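Local atomic coordinates of putative Hit-like protein involved in cell-cycle regulation (Streptococcus mutans, PDB entry 3L7X), a protein that probably acts on nucleotides as a zinc-binding member of the histidine triad (HIT) family and is putatively linked to cell-cycle regulation. Residues K42-D47 and D58-L63; T73-K78 and A93-R98; A97-I102 and A132-V137. One frame throughout, in Å; residues are numbered along the deposited sequence.

Interaction 1 of 3, residues K42-D47 and D58-L63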
ATOM      1  N   LYS A  42       7.534 -20.096  -6.573  1.00 25.07           N
ATOM      2  CA  LYS A  42       8.807 -20.826  -6.705  1.00 27.57           C
ATOM      3  C   LYS A  42       9.892 -20.205  -5.833  1.00 29.01           C
ATOM      4  O   LYS A  42      10.664 -20.900  -5.190  1.00 29.42           O
ATOM      5  CB  LYS A  42       9.232 -20.866  -8.168  1.00 26.67           C
ATOM      6  CG  LYS A  42       8.309 -21.739  -9.024  1.00 26.80           C
ATOM      7  CD  LYS A  42       8.725 -21.590 -10.466  1.00 35.41           C
ATOM      8  CE  LYS A  42       7.725 -22.296 -11.390  1.00 46.54           C
ATOM      9  NZ  LYS A  42       8.222 -22.261 -12.791  1.00 49.80           N
ATOM     10  N   ILE A  43       9.906 -18.875  -5.744  1.00 25.68           N
ATOM     11  CA  ILE A  43      10.777 -18.232  -4.775  1.00 25.69           C
ATOM     12  C   ILE A  43      10.490 -18.575  -3.297  1.00 26.13           C
ATOM     13  O   ILE A  43      11.405 -18.891  -2.543  1.00 28.65           O
ATOM     14  CB  ILE A  43      10.760 -16.659  -4.999  1.00 24.62           C
ATOM     15  CG1 ILE A  43      11.515 -16.328  -6.306  1.00 24.10           C
ATOM     16  CG2 ILE A  43      11.481 -15.972  -3.813  1.00 26.09           C
ATOM     17  CD1 ILE A  43      11.334 -14.899  -6.772  1.00 23.87           C
ATOM     18  N   VAL A  44       9.220 -18.542  -2.896  1.00 22.00           N
ATOM     19  CA  VAL A  44       8.803 -18.988  -1.579  1.00 23.99           C
ATOM     20  C   VAL A  44       9.228 -20.427  -1.276  1.00 29.44           C
ATOM     21  O   VAL A  44       9.618 -20.722  -0.156  1.00 33.52           O
ATOM     22  CB  VAL A  44       7.276 -18.834  -1.411  1.00 25.81           C
ATOM     23  CG1 VAL A  44       6.767 -19.464  -0.066  1.00 27.98           C
ATOM     24  CG2 VAL A  44       6.912 -17.296  -1.399  1.00 23.10           C
ATOM     25  N   ALA A  45       9.135 -21.283  -2.279  1.00 28.16           N
ATOM     26  CA  ALA A  45       9.446 -22.728  -2.121  1.00 28.28           C
ATOM     27  C   ALA A  45      10.968 -22.927  -2.047  1.00 36.32           C
ATOM     28  O   ALA A  45      11.455 -24.006  -1.673  1.00 39.86           O
ATOM     29  CB  ALA A  45       8.859 -23.512  -3.239  1.00 32.29           C
ATOM     30  N   GLY A  46      11.733 -21.907  -2.418  1.00 32.61           N
ATOM     31  CA  GLY A  46      13.184 -22.000  -2.395  1.00 35.86           C
ATOM     32  C   GLY A  46      13.724 -22.646  -3.682  1.00 36.96           C
ATOM     33  O   GLY A  46      14.929 -22.973  -3.782  1.00 38.54           O
ATOM     34  N   ASP A  47      12.863 -22.815  -4.684  1.00 35.57           N
ATOM     35  CA  ASP A  47      13.274 -23.435  -5.961  1.00 33.53           C
ATOM     36  C   ASP A  47      14.080 -22.466  -6.823  1.00 36.69           C
ATOM     37  O   ASP A  47      14.950 -22.876  -7.597  1.00 34.79           O
ATOM     38  CB  ASP A  47      12.065 -23.913  -6.767  1.00 36.61           C
ATOM     39  CG  ASP A  47      11.320 -25.034  -6.083  1.00 47.27           C
ATOM     40  OD1 ASP A  47      11.903 -25.682  -5.173  1.00 53.28           O
ATOM     41  OD2 ASP A  47      10.161 -25.275  -6.485  1.00 48.04           O
ATOM     42  N   ASP A  58       4.828 -16.028   7.625  1.00 39.39           N
ATOM     43  CA  ASP A  58       3.778 -15.612   6.719  1.00 41.13           C
ATOM     44  C   ASP A  58       4.252 -14.861   5.488  1.00 33.75           C
ATOM     45  O   ASP A  58       3.521 -14.805   4.510  1.00 28.99           O
ATOM     46  CB  ASP A  58       2.753 -14.731   7.434  1.00 46.00           C
ATOM     47  CG  ASP A  58       1.981 -15.499   8.479  1.00 56.17           C
ATOM     48  OD1 ASP A  58       2.006 -16.734   8.396  1.00 58.98           O
ATOM     49  OD2 ASP A  58       1.379 -14.875   9.375  1.00 63.75           O
ATOM     50  N   VAL A  59       5.422 -14.237   5.594  1.00 28.13           N
ATOM     51  CA  VAL A  59       5.866 -13.229   4.625  1.00 24.12           C
ATOM     52  C   VAL A  59       7.334 -13.396   4.185  1.00 26.20           C
ATOM     53  O   VAL A  59       8.160 -13.840   4.949  1.00 30.35           O
ATOM     54  CB  VAL A  59       5.622 -11.792   5.270  1.00 30.26           C
ATOM     55  CG1 VAL A  59       6.575 -10.772   4.759  1.00 36.08           C
ATOM     56  CG2 VAL A  59       4.173 -11.409   5.101  1.00 28.00           C
ATOM     57  N   LEU A  60       7.643 -13.036   2.943  1.00 24.18           N
ATOM     58  CA  LEU A  60       8.997 -12.986   2.420  1.00 21.39           C
ATOM     59  C   LEU A  60       9.206 -11.626   1.736  1.00 22.75           C
ATOM     60  O   LEU A  60       8.354 -11.162   0.945  1.00 23.71           O
ATOM     61  CB  LEU A  60       9.232 -14.159   1.380  1.00 20.95           C
ATOM     62  CG  LEU A  60      10.591 -14.061   0.683  1.00 24.31           C
ATOM     63  CD1 LEU A  60      11.771 -14.343   1.674  1.00 31.60           C
ATOM     64  CD2 LEU A  60      10.645 -15.069  -0.474  1.00 30.91           C
ATOM     65  N   ALA A  61      10.354 -10.986   2.002  1.00 22.87           N
ATOM     66  CA  ALA A  61      10.654  -9.711   1.315  1.00 20.11           C
ATOM     67  C   ALA A  61      12.012  -9.880   0.665  1.00 23.79           C
ATOM     68  O   ALA A  61      12.918 -10.446   1.274  1.00 27.17           O
ATOM     69  CB  ALA A  61      10.697  -8.528   2.331  1.00 19.60           C
ATOM     70  N   PHE A  62      12.158  -9.420  -0.569  1.00 21.12           N
ATOM     71  CA  PHE A  62      13.448  -9.515  -1.269  1.00 20.32           C
ATOM     72  C   PHE A  62      13.604  -8.268  -2.128  1.00 22.03           C
ATOM     73  O   PHE A  62      12.609  -7.575  -2.421  1.00 20.91           O
ATOM     74  CB  PHE A  62      13.497 -10.776  -2.178  1.00 23.02           C
ATOM     75  CG  PHE A  62      12.255 -10.964  -3.030  1.00 21.68           C
ATOM     76  CD1 PHE A  62      12.130 -10.312  -4.296  1.00 17.15           C
ATOM     77  CD2 PHE A  62      11.248 -11.827  -2.606  1.00 20.97           C
ATOM     78  CE1 PHE A  62      10.949 -10.490  -5.116  1.00 18.29           C
ATOM     79  CE2 PHE A  62      10.057 -12.034  -3.438  1.00 23.50           C
ATOM     80  CZ  PHE A  62       9.931 -11.344  -4.676  1.00 19.76           C
ATOM     81  N   LEU A  63      14.841  -7.911  -2.474  1.00 22.67           N
ATOM     82  CA  LEU A  63      15.052  -6.770  -3.374  1.00 21.74           C
ATOM     83  C   LEU A  63      14.435  -7.049  -4.748  1.00 20.75           C
ATOM     84  O   LEU A  63      14.571  -8.138  -5.315  1.00 21.89           O
ATOM     85  CB  LEU A  63      16.538  -6.400  -3.559  1.00 19.11           C
ATOM     86  CG  LEU A  63      17.200  -5.986  -2.238  1.00 21.43           C
ATOM     87  CD1 LEU A  63      18.731  -5.806  -2.418  1.00 24.00           C
ATOM     88  CD2 LEU A  63      16.562  -4.639  -1.716  1.00 21.63           C
TER

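Interaction 2 of 3, residues T73-K78 and A93-R98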
ATOM      1  N   THR A  73      12.122  -2.891  -2.833  1.00 18.05           N
ATOM      2  CA  THR A  73      11.919  -4.237  -2.242  1.00 19.09           C
ATOM      3  C   THR A  73      10.502  -4.676  -2.516  1.00 16.99           C
ATOM      4  O   THR A  73       9.596  -3.802  -2.562  1.00 16.99           O
ATOM      5  CB  THR A  73      12.136  -4.133  -0.640  1.00 20.42           C
ATOM      6  OG1 THR A  73      13.530  -3.928  -0.419  1.00 20.32           O
ATOM      7  CG2 THR A  73      11.741  -5.420   0.069  1.00 20.72           C
ATOM      8  N   LEU A  74      10.266  -5.998  -2.681  1.00 18.01           N
ATOM      9  CA  LEU A  74       8.910  -6.486  -2.757  1.00 15.80           C
ATOM     10  C   LEU A  74       8.685  -7.278  -1.480  1.00 17.50           C
ATOM     11  O   LEU A  74       9.560  -8.057  -1.045  1.00 19.57           O
ATOM     12  CB  LEU A  74       8.639  -7.483  -3.943  1.00 18.06           C
ATOM     13  CG  LEU A  74       8.886  -6.880  -5.321  1.00 15.77           C
ATOM     14  CD1 LEU A  74       8.453  -7.875  -6.399  1.00 16.86           C
ATOM     15  CD2 LEU A  74       8.033  -5.539  -5.522  1.00 17.13           C
ATOM     16  N   VAL A  75       7.507  -7.088  -0.889  1.00 17.16           N
ATOM     17  CA  VAL A  75       7.081  -7.922   0.260  1.00 17.03           C
ATOM     18  C   VAL A  75       5.907  -8.767  -0.204  1.00 16.80           C
ATOM     19  O   VAL A  75       4.943  -8.243  -0.754  1.00 16.85           O
ATOM     20  CB  VAL A  75       6.626  -7.027   1.444  1.00 18.04           C
ATOM     21  CG1 VAL A  75       6.278  -7.913   2.677  1.00 19.67           C
ATOM     22  CG2 VAL A  75       7.741  -5.982   1.773  1.00 18.70           C
ATOM     23  N   ILE A  76       6.047 -10.099  -0.081  1.00 17.46           N
ATOM     24  CA  ILE A  76       4.987 -10.995  -0.559  1.00 17.88           C
ATOM     25  C   ILE A  76       4.469 -11.927   0.514  1.00 18.73           C
ATOM     26  O   ILE A  76       5.193 -12.278   1.414  1.00 21.64           O
ATOM     27  CB  ILE A  76       5.465 -11.821  -1.792  1.00 17.21           C
ATOM     28  CG1 ILE A  76       6.530 -12.844  -1.361  1.00 19.72           C
ATOM     29  CG2 ILE A  76       6.074 -10.881  -2.847  1.00 19.39           C
ATOM     30  CD1 ILE A  76       6.910 -13.807  -2.562  1.00 22.11           C
ATOM     31  N   PRO A  77       3.201 -12.331   0.417  1.00 22.79           N
ATOM     32  CA  PRO A  77       2.772 -13.397   1.348  1.00 22.45           C
ATOM     33  C   PRO A  77       3.322 -14.743   0.885  1.00 25.84           C
ATOM     34  O   PRO A  77       3.427 -14.932  -0.299  1.00 21.00           O
ATOM     35  CB  PRO A  77       1.252 -13.423   1.177  1.00 23.72           C
ATOM     36  CG  PRO A  77       0.971 -12.814  -0.150  1.00 21.49           C
ATOM     37  CD  PRO A  77       2.175 -11.987  -0.577  1.00 20.54           C
ATOM     38  N   LYS A  78       3.668 -15.623   1.808  1.00 23.06           N
ATOM     39  CA  LYS A  78       4.044 -16.982   1.426  1.00 24.28           C
ATOM     40  C   LYS A  78       2.858 -17.737   0.840  1.00 27.90           C
ATOM     41  O   LYS A  78       3.031 -18.556  -0.057  1.00 28.34           O
ATOM     42  CB  LYS A  78       4.636 -17.659   2.632  1.00 26.40           C
ATOM     43  CG  LYS A  78       5.996 -17.080   2.929  1.00 25.85           C
ATOM     44  CD  LYS A  78       6.716 -17.898   3.972  1.00 31.24           C
ATOM     45  CE  LYS A  78       8.173 -17.508   4.079  1.00 33.43           C
ATOM     46  NZ  LYS A  78       8.811 -18.361   5.125  1.00 33.58           N
ATOM     47  N   ALA A  93      -4.284  -8.181   6.580  1.00 24.03           N
ATOM     48  CA  ALA A  93      -3.745  -7.794   7.885  1.00 29.18           C
ATOM     49  C   ALA A  93      -2.384  -8.456   8.079  1.00 28.03           C
ATOM     50  O   ALA A  93      -1.436  -7.814   8.501  1.00 26.32           O
ATOM     51  CB  ALA A  93      -4.703  -8.139   8.999  1.00 29.41           C
ATOM     52  N   ASN A  94      -2.271  -9.743   7.739  1.00 26.14           N
ATOM     53  CA  ASN A  94      -0.989 -10.419   7.907  1.00 26.90           C
ATOM     54  C   ASN A  94       0.149  -9.904   7.042  1.00 26.03           C
ATOM     55  O   ASN A  94       1.285  -9.775   7.522  1.00 28.19           O
ATOM     56  CB  ASN A  94      -1.120 -11.913   7.575  1.00 29.03           C
ATOM     57  CG  ASN A  94      -1.568 -12.732   8.737  1.00 44.28           C
ATOM     58  OD1 ASN A  94      -1.422 -12.335   9.895  1.00 51.08           O
ATOM     59  ND2 ASN A  94      -2.086 -13.932   8.442  1.00 53.18           N
ATOM     60  N   LEU A  95      -0.145  -9.631   5.770  1.00 23.94           N
ATOM     61  CA  LEU A  95       0.858  -9.104   4.866  1.00 23.08           C
ATOM     62  C   LEU A  95       1.348  -7.709   5.341  1.00 23.92           C
ATOM     63  O   LEU A  95       2.541  -7.436   5.387  1.00 24.20           O
ATOM     64  CB  LEU A  95       0.293  -9.012   3.462  1.00 19.95           C
ATOM     65  CG  LEU A  95       1.242  -8.438   2.368  1.00 20.62           C
ATOM     66  CD1 LEU A  95       2.575  -9.245   2.320  1.00 27.11           C
ATOM     67  CD2 LEU A  95       0.584  -8.500   1.057  1.00 20.91           C
ATOM     68  N   PHE A  96       0.428  -6.822   5.687  1.00 20.48           N
ATOM     69  CA  PHE A  96       0.905  -5.471   5.950  1.00 20.66           C
ATOM     70  C   PHE A  96       1.406  -5.253   7.362  1.00 21.88           C
ATOM     71  O   PHE A  96       2.165  -4.293   7.594  1.00 22.16           O
ATOM     72  CB  PHE A  96      -0.221  -4.493   5.638  1.00 19.50           C
ATOM     73  CG  PHE A  96      -0.372  -4.240   4.150  1.00 19.33           C
ATOM     74  CD1 PHE A  96       0.304  -3.213   3.548  1.00 19.89           C
ATOM     75  CD2 PHE A  96      -1.246  -5.024   3.394  1.00 17.21           C
ATOM     76  CE1 PHE A  96       0.166  -2.984   2.153  1.00 19.80           C
ATOM     77  CE2 PHE A  96      -1.389  -4.771   1.995  1.00 18.59           C
ATOM     78  CZ  PHE A  96      -0.670  -3.767   1.405  1.00 18.36           C
ATOM     79  N   ALA A  97       1.082  -6.152   8.296  1.00 20.75           N
ATOM     80  CA  ALA A  97       1.576  -5.970   9.664  1.00 25.94           C
ATOM     81  C   ALA A  97       3.106  -5.826   9.693  1.00 26.12           C
ATOM     82  O   ALA A  97       3.647  -5.125  10.511  1.00 29.65           O
ATOM     83  CB  ALA A  97       1.161  -7.179  10.514  1.00 29.59           C
ATOM     84  N   ARG A  98       3.795  -6.544   8.803  1.00 26.40           N
ATOM     85  CA  ARG A  98       5.266  -6.566   8.802  1.00 30.00           C
ATOM     86  C   ARG A  98       5.869  -5.344   8.085  1.00 24.70           C
ATOM     87  O   ARG A  98       7.058  -5.067   8.210  1.00 25.86           O
ATOM     88  CB  ARG A  98       5.798  -7.799   8.021  1.00 38.44           C
ATOM     89  CG  ARG A  98       4.933  -9.059   7.948  1.00 43.27           C
ATOM     90  CD  ARG A  98       4.513  -9.567   9.289  1.00 41.57           C
ATOM     91  NE  ARG A  98       4.555 -11.032   9.516  1.00 41.92           N
ATOM     92  CZ  ARG A  98       3.492 -11.815   9.737  1.00 39.43           C
ATOM     93  NH1 ARG A  98       2.249 -11.346   9.683  1.00 30.29           N
ATOM     94  NH2 ARG A  98       3.667 -13.111  10.011  1.00 48.98           N
TER

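Interaction 3 of 3, residues A97-I102 and A132-V137. With NA (sodium ion), chain C.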
ATOM      1  N   ALA A  97       1.082  -6.152   8.296  1.00 20.75           N
ATOM      2  CA  ALA A  97       1.576  -5.970   9.664  1.00 25.94           C
ATOM      3  C   ALA A  97       3.106  -5.826   9.693  1.00 26.12           C
ATOM      4  O   ALA A  97       3.647  -5.125  10.511  1.00 29.65           O
ATOM      5  CB  ALA A  97       1.161  -7.179  10.514  1.00 29.59           C
ATOM      6  N   ARG A  98       3.795  -6.544   8.803  1.00 26.40           N
ATOM      7  CA  ARG A  98       5.266  -6.566   8.802  1.00 30.00           C
ATOM      8  C   ARG A  98       5.869  -5.344   8.085  1.00 24.70           C
ATOM      9  O   ARG A  98       7.058  -5.067   8.210  1.00 25.86           O
ATOM     10  CB  ARG A  98       5.798  -7.799   8.021  1.00 38.44           C
ATOM     11  CG  ARG A  98       4.933  -9.059   7.948  1.00 43.27           C
ATOM     12  CD  ARG A  98       4.513  -9.567   9.289  1.00 41.57           C
ATOM     13  NE  ARG A  98       4.555 -11.032   9.516  1.00 41.92           N
ATOM     14  CZ  ARG A  98       3.492 -11.815   9.737  1.00 39.43           C
ATOM     15  NH1 ARG A  98       2.249 -11.346   9.683  1.00 30.29           N
ATOM     16  NH2 ARG A  98       3.667 -13.111  10.011  1.00 48.98           N
ATOM     17  N   ILE A  99       5.043  -4.599   7.360  1.00 21.96           N
ATOM     18  CA  ILE A  99       5.604  -3.635   6.423  1.00 18.42           C
ATOM     19  C   ILE A  99       6.301  -2.429   7.128  1.00 21.56           C
ATOM     20  O   ILE A  99       7.394  -2.036   6.735  1.00 21.30           O
ATOM     21  CB  ILE A  99       4.624  -3.316   5.342  1.00 22.16           C
ATOM     22  CG1 ILE A  99       4.703  -4.498   4.293  1.00 26.81           C
ATOM     23  CG2 ILE A  99       4.952  -1.949   4.703  1.00 24.34           C
ATOM     24  CD1 ILE A  99       3.764  -4.413   3.184  1.00 30.04           C
ATOM     25  N   PRO A 100       5.702  -1.888   8.202  1.00 23.46           N
ATOM     26  CA  PRO A 100       6.421  -0.778   8.862  1.00 22.28           C
ATOM     27  C   PRO A 100       7.857  -1.116   9.318  1.00 26.13           C
ATOM     28  O   PRO A 100       8.802  -0.327   9.110  1.00 22.78           O
ATOM     29  CB  PRO A 100       5.518  -0.432  10.080  1.00 22.61           C
ATOM     30  CG  PRO A 100       4.085  -0.768   9.575  1.00 18.99           C
ATOM     31  CD  PRO A 100       4.331  -2.092   8.718  1.00 19.05           C
ATOM     32  N   LYS A 101       8.017  -2.304   9.892  1.00 25.13           N
ATOM     33  CA  LYS A 101       9.315  -2.715  10.403  1.00 27.29           C
ATOM     34  C   LYS A 101      10.310  -2.868   9.231  1.00 24.71           C
ATOM     35  O   LYS A 101      11.478  -2.417   9.309  1.00 24.29           O
ATOM     36  CB  LYS A 101       9.142  -3.999  11.222  1.00 34.61           C
ATOM     37  CG  LYS A 101      10.378  -4.834  11.433  1.00 45.02           C
ATOM     38  CD  LYS A 101       9.952  -6.233  11.902  1.00 50.45           C
ATOM     39  CE  LYS A 101      11.134  -7.194  11.998  1.00 55.93           C
ATOM     40  NZ  LYS A 101      10.805  -8.477  12.713  1.00 57.95           N
ATOM     41  N   ILE A 102       9.841  -3.457   8.116  1.00 21.55           N
ATOM     42  CA  ILE A 102      10.721  -3.632   6.975  1.00 21.63           C
ATOM     43  C   ILE A 102      11.082  -2.290   6.372  1.00 23.49           C
ATOM     44  O   ILE A 102      12.249  -2.031   6.029  1.00 22.69           O
ATOM     45  CB  ILE A 102      10.086  -4.573   5.924  1.00 20.57           C
ATOM     46  CG1 ILE A 102       9.833  -5.960   6.571  1.00 23.40           C
ATOM     47  CG2 ILE A 102      11.004  -4.668   4.654  1.00 24.63           C
ATOM     48  CD1 ILE A 102       8.921  -6.907   5.684  1.00 22.11           C
ATOM     49  N   ALA A 132       0.445 -11.667  -5.120  1.00 16.90           N
ATOM     50  CA  ALA A 132       0.376 -10.300  -4.529  1.00 15.58           C
ATOM     51  C   ALA A 132       1.756  -9.863  -4.116  1.00 17.53           C
ATOM     52  O   ALA A 132       2.476 -10.623  -3.451  1.00 18.11           O
ATOM     53  CB  ALA A 132      -0.603 -10.350  -3.324  1.00 17.69           C
ATOM     54  N   HIS A 133       2.132  -8.583  -4.392  1.00 14.25           N
ATOM     55  CA  HIS A 133       3.423  -8.121  -3.899  1.00 15.09           C
ATOM     56  C   HIS A 133       3.257  -6.627  -3.579  1.00 14.86           C
ATOM     57  O   HIS A 133       2.587  -5.904  -4.336  1.00 16.48           O
ATOM     58  CB  HIS A 133       4.561  -8.310  -4.934  1.00 14.35           C
ATOM     59  CG  HIS A 133       4.218  -7.954  -6.344  1.00 16.76           C
ATOM     60  ND1 HIS A 133       3.397  -8.755  -7.110  1.00 17.89           N
ATOM     61  CD2 HIS A 133       4.688  -6.980  -7.175  1.00 16.95           C
ATOM     62  CE1 HIS A 133       3.345  -8.274  -8.350  1.00 19.58           C
ATOM     63  NE2 HIS A 133       4.121  -7.207  -8.417  1.00 17.69           N
ATOM     64  N   VAL A 134       3.825  -6.213  -2.439  1.00 14.83           N
ATOM     65  CA  VAL A 134       3.820  -4.800  -2.076  1.00 15.58           C
ATOM     66  C   VAL A 134       5.171  -4.221  -2.299  1.00 14.17           C
ATOM     67  O   VAL A 134       6.223  -4.735  -1.798  1.00 15.90           O
ATOM     68  CB  VAL A 134       3.457  -4.654  -0.583  1.00 15.06           C
ATOM     69  CG1 VAL A 134       3.376  -3.110  -0.202  1.00 12.94           C
ATOM     70  CG2 VAL A 134       2.151  -5.360  -0.302  1.00 18.08           C
ATOM     71  N   HIS A 135       5.231  -3.170  -3.126  1.00 14.52           N
ATOM     72  CA  HIS A 135       6.539  -2.539  -3.385  1.00 15.12           C
ATOM     73  C   HIS A 135       6.868  -1.575  -2.214  1.00 16.34           C
ATOM     74  O   HIS A 135       5.987  -0.847  -1.778  1.00 17.15           O
ATOM     75  CB  HIS A 135       6.462  -1.583  -4.559  1.00 14.80           C
ATOM     76  CG  HIS A 135       6.160  -2.239  -5.872  1.00 16.10           C
ATOM     77  ND1 HIS A 135       7.133  -2.431  -6.833  1.00 16.93           N
ATOM     78  CD2 HIS A 135       5.007  -2.711  -6.390  1.00 14.67           C
ATOM     79  CE1 HIS A 135       6.593  -3.016  -7.887  1.00 14.45           C
ATOM     80  NE2 HIS A 135       5.298  -3.195  -7.649  1.00 14.93           N
ATOM     81  N   LEU A 136       8.126  -1.598  -1.774  1.00 13.72           N
ATOM     82  CA  LEU A 136       8.649  -0.516  -0.849  1.00 15.21           C
ATOM     83  C   LEU A 136       9.687   0.183  -1.683  1.00 16.94           C
ATOM     84  O   LEU A 136      10.669  -0.431  -2.069  1.00 18.06           O
ATOM     85  CB  LEU A 136       9.282  -1.124   0.396  1.00 16.55           C
ATOM     86  CG  LEU A 136       8.410  -2.126   1.169  1.00 19.68           C
ATOM     87  CD1 LEU A 136       9.162  -2.614   2.453  1.00 21.06           C
ATOM     88  CD2 LEU A 136       7.092  -1.554   1.560  1.00 20.88           C
ATOM     89  N   VAL A 137       9.463   1.447  -2.017  1.00 14.65           N
ATOM     90  CA  VAL A 137      10.323   2.176  -2.972  1.00 15.30           C
ATOM     91  C   VAL A 137      10.934   3.335  -2.164  1.00 18.49           C
ATOM     92  O   VAL A 137      10.278   4.405  -1.947  1.00 18.34           O
ATOM     93  CB  VAL A 137       9.506   2.750  -4.134  1.00 16.58           C
ATOM     94  CG1 VAL A 137      10.399   3.484  -5.119  1.00 17.22           C
ATOM     95  CG2 VAL A 137       8.696   1.628  -4.858  1.00 17.57           C
TER
HETATM   96 NA    NA C 141       3.402  -4.690  -9.328  1.00 25.72          NA
HETATM   97  O   HOH W   1       2.002  -4.869  -6.829  1.00 16.85           O
HETATM   98  O   HOH W   2       3.979  -3.487 -11.554  1.00 22.30           O

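Interaction 1 of 3, residues K42-D47 and D58-L63
I43, L60 and F62 show how one short helix can be keyed onto a strand by a few methyl groups. The first torsion of I43 (chi1 -71°) sets CG2 anti to the backbone N and directs this short branch at the strand. CG2 drops into the notch between the side chains of L60 and F62, which are two residues apart and project from the same face. I43 CG2 meets L60 CD2 at 3.6 Å on one flank of the notch; on the other it approaches F62 CE2, 4.2 Å away, obliquely to the ring. The fit is reciprocal, for L60 CD2 is itself the bump between I43 and V44, with V44 CG2 lying 4.4 Å from it. The I43 and L60 side chains cross at roughly a right angle, so methyl meets methyl with little overlap along the chains. Beyond V44 the helix closes in a Schellman motif, with G46 at positive phi. Helix 39-45 thus rests on one face of the antiparallel sheet, where V44 also touches I76 and K78 and lies about 7 Å from the bound zinc ion, side chain to metal. On the other face, V59 packs against L95 of helix 89-97.

Interaction 2 of 3, residues T73-K78 and A93-R98
The covering of a HIT-domain sheet by a helix is exemplified where L95, on helix 89-97, packs onto V75, I76 and P77 of strand 73-77. Over these short segments the helix runs roughly antiparallel to the strand, at 150° between their directions, and the axes approach to 8.5 Å. L95 makes all the close contacts from the helix. Its CD1 methyl lies 3.7 Å from I76 C and 3.7 Å from P77 N, and so lies over the peptide bond that joins them. V75 CG1 comes up beside the same methyl, at 4.0 Å from L95 CD1, the two side chains lying alongside but running in opposite senses. From the other flank P77 CD is 4.0 Å from L95 CD1 and reaches the second branch too, 4.2 Å from L95 CD2. I76 itself turns to the reverse face, where it touches F40 and H133. At the end of the helical segment R98 curls back, giving N94 O a weak hydrogen bond from NH1, while NE and NH2 form salt bridges with D56 and D58. F96, the next residue after L95, points away from the strand, and its ring stacks with that of F96 of the second subunit. The contact itself is wholly apolar on the side-chain level, and the backbone nitrogen that L95 covers belongs to a proline, so the methyl buries no N-H there. The polar work of P77 is left to its carbonyl oxygen, hydrogen-bonded to NE2 of the zinc ligand H131; the strand therefore links helix packing to the metal site.

Interaction 3 of 3, residues A97-I102 and A132-V137
The predicted histidine triad motif runs into strand 134-139, and there V134 and L136 pack against I99 and I102 of helix 99-110 while H133, just before the strand, and H135 turn to the other side. I99 straddles the two strand residues: its CD1 lies against V134 CG1 at 3.6 Å, and its CG2 meets L136 CD2 at 3.8 Å. The other branch of L136 serves the next helical turn, where L136 CD1 touches I102 CG2 at 3.5 Å, those side chains crossing nearly at right angles. L136 is thus forked between both isoleucines. I117, on the adjacent strand 114-121, touches I99, V134 and L136. On the reverse face a sodium ion is held by H133 NE2 at 2.8 Å and H135 NE2 at 2.9 Å, lying in the plane of the H135 ring, and two waters add to its shell. One of these waters donates a hydrogen bond to H133 O and lies above one face of the H133 ring, offset toward its rim. The H133 side chain, folded between its own backbone N and carbonyl carbon (chi1 42°), hydrogen-bonds through ND1 to H131 O, which should fix the ring's rotation. NE2 is the atom on which the predicted AMP-histidine intermediate would form; here that nitrogen is a sodium ligand, so polar chemistry is kept to one side of the strand while aliphatic packing seals the helix side.

Interaction 1 closes before the other two open, and interaction 3 begins on the residues where interaction 2 ends; all converge on a single antiparallel sheet, in which strands 59-63, 73-77 and 134-139 are successive neighbours. Interactions 2 and 3 lie closest, 5 Å between centres, and share A97 and R98 where helix 89-97 gives way to helix 99-110; interaction 1 lies 11 and 13 Å from them. Backbone hydrogen bonds join the strands, L60 with I76 and V75 with V134 among them, and A61 packs on I102. Helix 39-45 covers one face and the two later helices the other, so the zinc site and the predicted catalytic histidine lie close to a sheet packed on both faces, H133 just before strand 134-139.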